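Local coordinates for protein NAD(P)H dehydrogenase (quinone) (Deinococcus radiodurans, PDB 1YDG) that binds FMN and uses NADH or NADPH to reduce quinones to quinols, working as a homotetramer, at residues Ser86-Gly91 with Thr122-Val127. Numbering follows the deposited sequence.
Sequences SPTRFG and TSAQNV
Two hydrogen bonds join S86-T88 to T122-S123. The hydroxyl OG1 of T122 donates to O of S86 at 2.6 Å, in line with that carbonyl. T122 has OG1 anti to its own N (chi1 -166°), which turns the hydroxyl to the neighbouring strand. A valine here would probably leave the S86 carbonyl without this donor, because N of S123, 3.7 Å from that oxygen, makes no bond to it. The N of S123 is buried and has no partner. The second bond is from N of T88 to O of S123, 2.7 Å long and nearly straight at 170°. Beyond it the methyl CG2 of T88 presses on CB of A124 at 3.4 Å, tighter than usual for two carbons. On the face of P87 and S123, OG of S123 lies against CB of the proline ring at 3.7 Å. The same OG makes a weak hydrogen bond to a bound sulfate ion. The OG1 of T88 is hydrogen-bonded to T134 of helix 131-144, and that helix also covers T122. F90 reaches into a second subunit and meets W108 and W145 there edge-to-face. The two parallel strands, 81-89 and 117-124, diverge at 44° in these short segments and pass into loops. Such C-terminal strand ends carry the FMN site of the flavodoxin-like fold, and T88-F90 and S123-V127 are FMN-binding residues here.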
loop_
_atom_site.group_PDB
_atom_site.type_symbol
_atom_site.label_atom_id
_atom_site.label_comp_id
_atom_site.label_asym_id
_atom_site.label_seq_id
_atom_site.Cartn_x
_atom_site.Cartn_y
_atom_site.Cartn_z
ATOM N N SER B 86 1.324 -1.731 16.729
ATOM C CA SER B 86 -0.071 -2.110 16.801
ATOM C C SER B 86 -0.302 -3.515 16.285
ATOM O O SER B 86 0.235 -3.850 15.240
ATOM C CB SER B 86 -0.904 -1.176 15.927
ATOM O OG SER B 86 -2.246 -1.568 15.970
ATOM N N PRO B 87 -1.178 -4.296 16.940
ATOM C CA PRO B 87 -1.587 -5.526 16.262
ATOM C C PRO B 87 -2.365 -5.163 15.012
ATOM O O PRO B 87 -2.917 -4.062 14.907
ATOM C CB PRO B 87 -2.481 -6.246 17.278
ATOM C CG PRO B 87 -2.845 -5.217 18.309
ATOM C CD PRO B 87 -1.884 -4.084 18.218
ATOM N N THR B 88 -2.382 -6.063 14.045
ATOM C CA THR B 88 -3.168 -5.822 12.841
ATOM C C THR B 88 -4.641 -6.033 13.108
ATOM O O THR B 88 -5.003 -6.932 13.868
ATOM C CB THR B 88 -2.748 -6.735 11.689
ATOM O OG1 THR B 88 -3.300 -6.231 10.471
ATOM C CG2 THR B 88 -3.283 -8.139 11.891
ATOM N N ARG B 89 -5.479 -5.175 12.519
ATOM C CA ARG B 89 -6.916 -5.425 12.365
ATOM C C ARG B 89 -7.269 -5.333 10.888
ATOM O O ARG B 89 -7.290 -4.244 10.333
ATOM C CB ARG B 89 -7.769 -4.370 13.081
ATOM C CG ARG B 89 -7.634 -4.331 14.565
ATOM C CD ARG B 89 -8.287 -5.504 15.253
ATOM N NE ARG B 89 -8.124 -5.360 16.693
ATOM C CZ ARG B 89 -7.165 -5.928 17.420
ATOM N NH1 ARG B 89 -6.255 -6.738 16.879
ATOM N NH2 ARG B 89 -7.130 -5.686 18.715
ATOM N N PHE B 90 -7.584 -6.460 10.265
ATOM C CA PHE B 90 -7.878 -6.518 8.821
ATOM C C PHE B 90 -6.847 -5.742 7.987
ATOM O O PHE B 90 -7.208 -4.964 7.095
ATOM C CB PHE B 90 -9.295 -6.006 8.517
ATOM C CG PHE B 90 -10.393 -6.650 9.360
ATOM C CD1 PHE B 90 -10.646 -7.998 9.271
ATOM C CD2 PHE B 90 -11.136 -5.892 10.252
ATOM C CE1 PHE B 90 -11.644 -8.593 10.037
ATOM C CE2 PHE B 90 -12.142 -6.472 11.031
ATOM C CZ PHE B 90 -12.394 -7.823 10.920
ATOM N N GLY B 91 -5.577 -5.905 8.314
ATOM C CA GLY B 91 -4.500 -5.317 7.508
ATOM C C GLY B 91 -4.236 -3.840 7.718
ATOM O O GLY B 91 -3.459 -3.246 6.966
ATOM N N THR B 122 4.478 -4.661 14.452
ATOM C CA THR B 122 3.130 -5.194 14.449
ATOM C C THR B 122 3.048 -6.681 14.818
ATOM O O THR B 122 4.064 -7.350 15.049
ATOM C CB THR B 122 2.477 -4.937 13.064
ATOM O OG1 THR B 122 1.061 -5.145 13.134
ATOM C CG2 THR B 122 3.112 -5.828 11.985
ATOM N N SER B 123 1.817 -7.178 14.859
ATOM C CA SER B 123 1.551 -8.617 14.975
ATOM C C SER B 123 0.211 -9.028 14.382
ATOM O O SER B 123 -0.693 -8.207 14.228
ATOM C CB SER B 123 1.563 -9.044 16.435
ATOM O OG SER B 123 0.576 -8.338 17.140
ATOM N N ALA B 124 0.096 -10.320 14.061
ATOM C CA ALA B 124 -1.174 -10.933 13.685
ATOM C C ALA B 124 -1.200 -12.383 14.142
ATOM O O ALA B 124 -0.160 -12.932 14.525
ATOM C CB ALA B 124 -1.369 -10.873 12.188
ATOM N N GLN B 125 -2.376 -13.004 14.073
ATOM C CA GLN B 125 -2.524 -14.428 14.434
ATOM C C GLN B 125 -1.946 -15.348 13.356
ATOM O O GLN B 125 -1.530 -16.464 13.658
ATOM C CB GLN B 125 -3.986 -14.765 14.752
ATOM C CG GLN B 125 -4.475 -13.993 15.993
ATOM C CD GLN B 125 -5.716 -14.582 16.655
ATOM O OE1 GLN B 125 -5.877 -15.808 16.752
ATOM N NE2 GLN B 125 -6.586 -13.702 17.156
ATOM N N ASN B 126 -1.889 -14.840 12.120
ATOM C CA ASN B 126 -1.363 -15.566 10.964
ATOM C C ASN B 126 -0.050 -14.956 10.477
ATOM O O ASN B 126 0.182 -13.759 10.646
ATOM C CB ASN B 126 -2.411 -15.535 9.865
ATOM C CG ASN B 126 -3.738 -16.107 10.326
ATOM O OD1 ASN B 126 -3.837 -17.307 10.599
ATOM N ND2 ASN B 126 -4.754 -15.253 10.444
ATOM N N VAL B 127 0.822 -15.765 9.878
ATOM C CA VAL B 127 2.159 -15.254 9.525
ATOM C C VAL B 127 2.007 -14.149 8.489
ATOM O O VAL B 127 2.646 -13.084 8.594
ATOM C CB VAL B 127 3.172 -16.342 9.007
ATOM C CG1 VAL B 127 4.604 -15.884 9.276
ATOM C CG2 VAL B 127 2.957 -17.678 9.673
#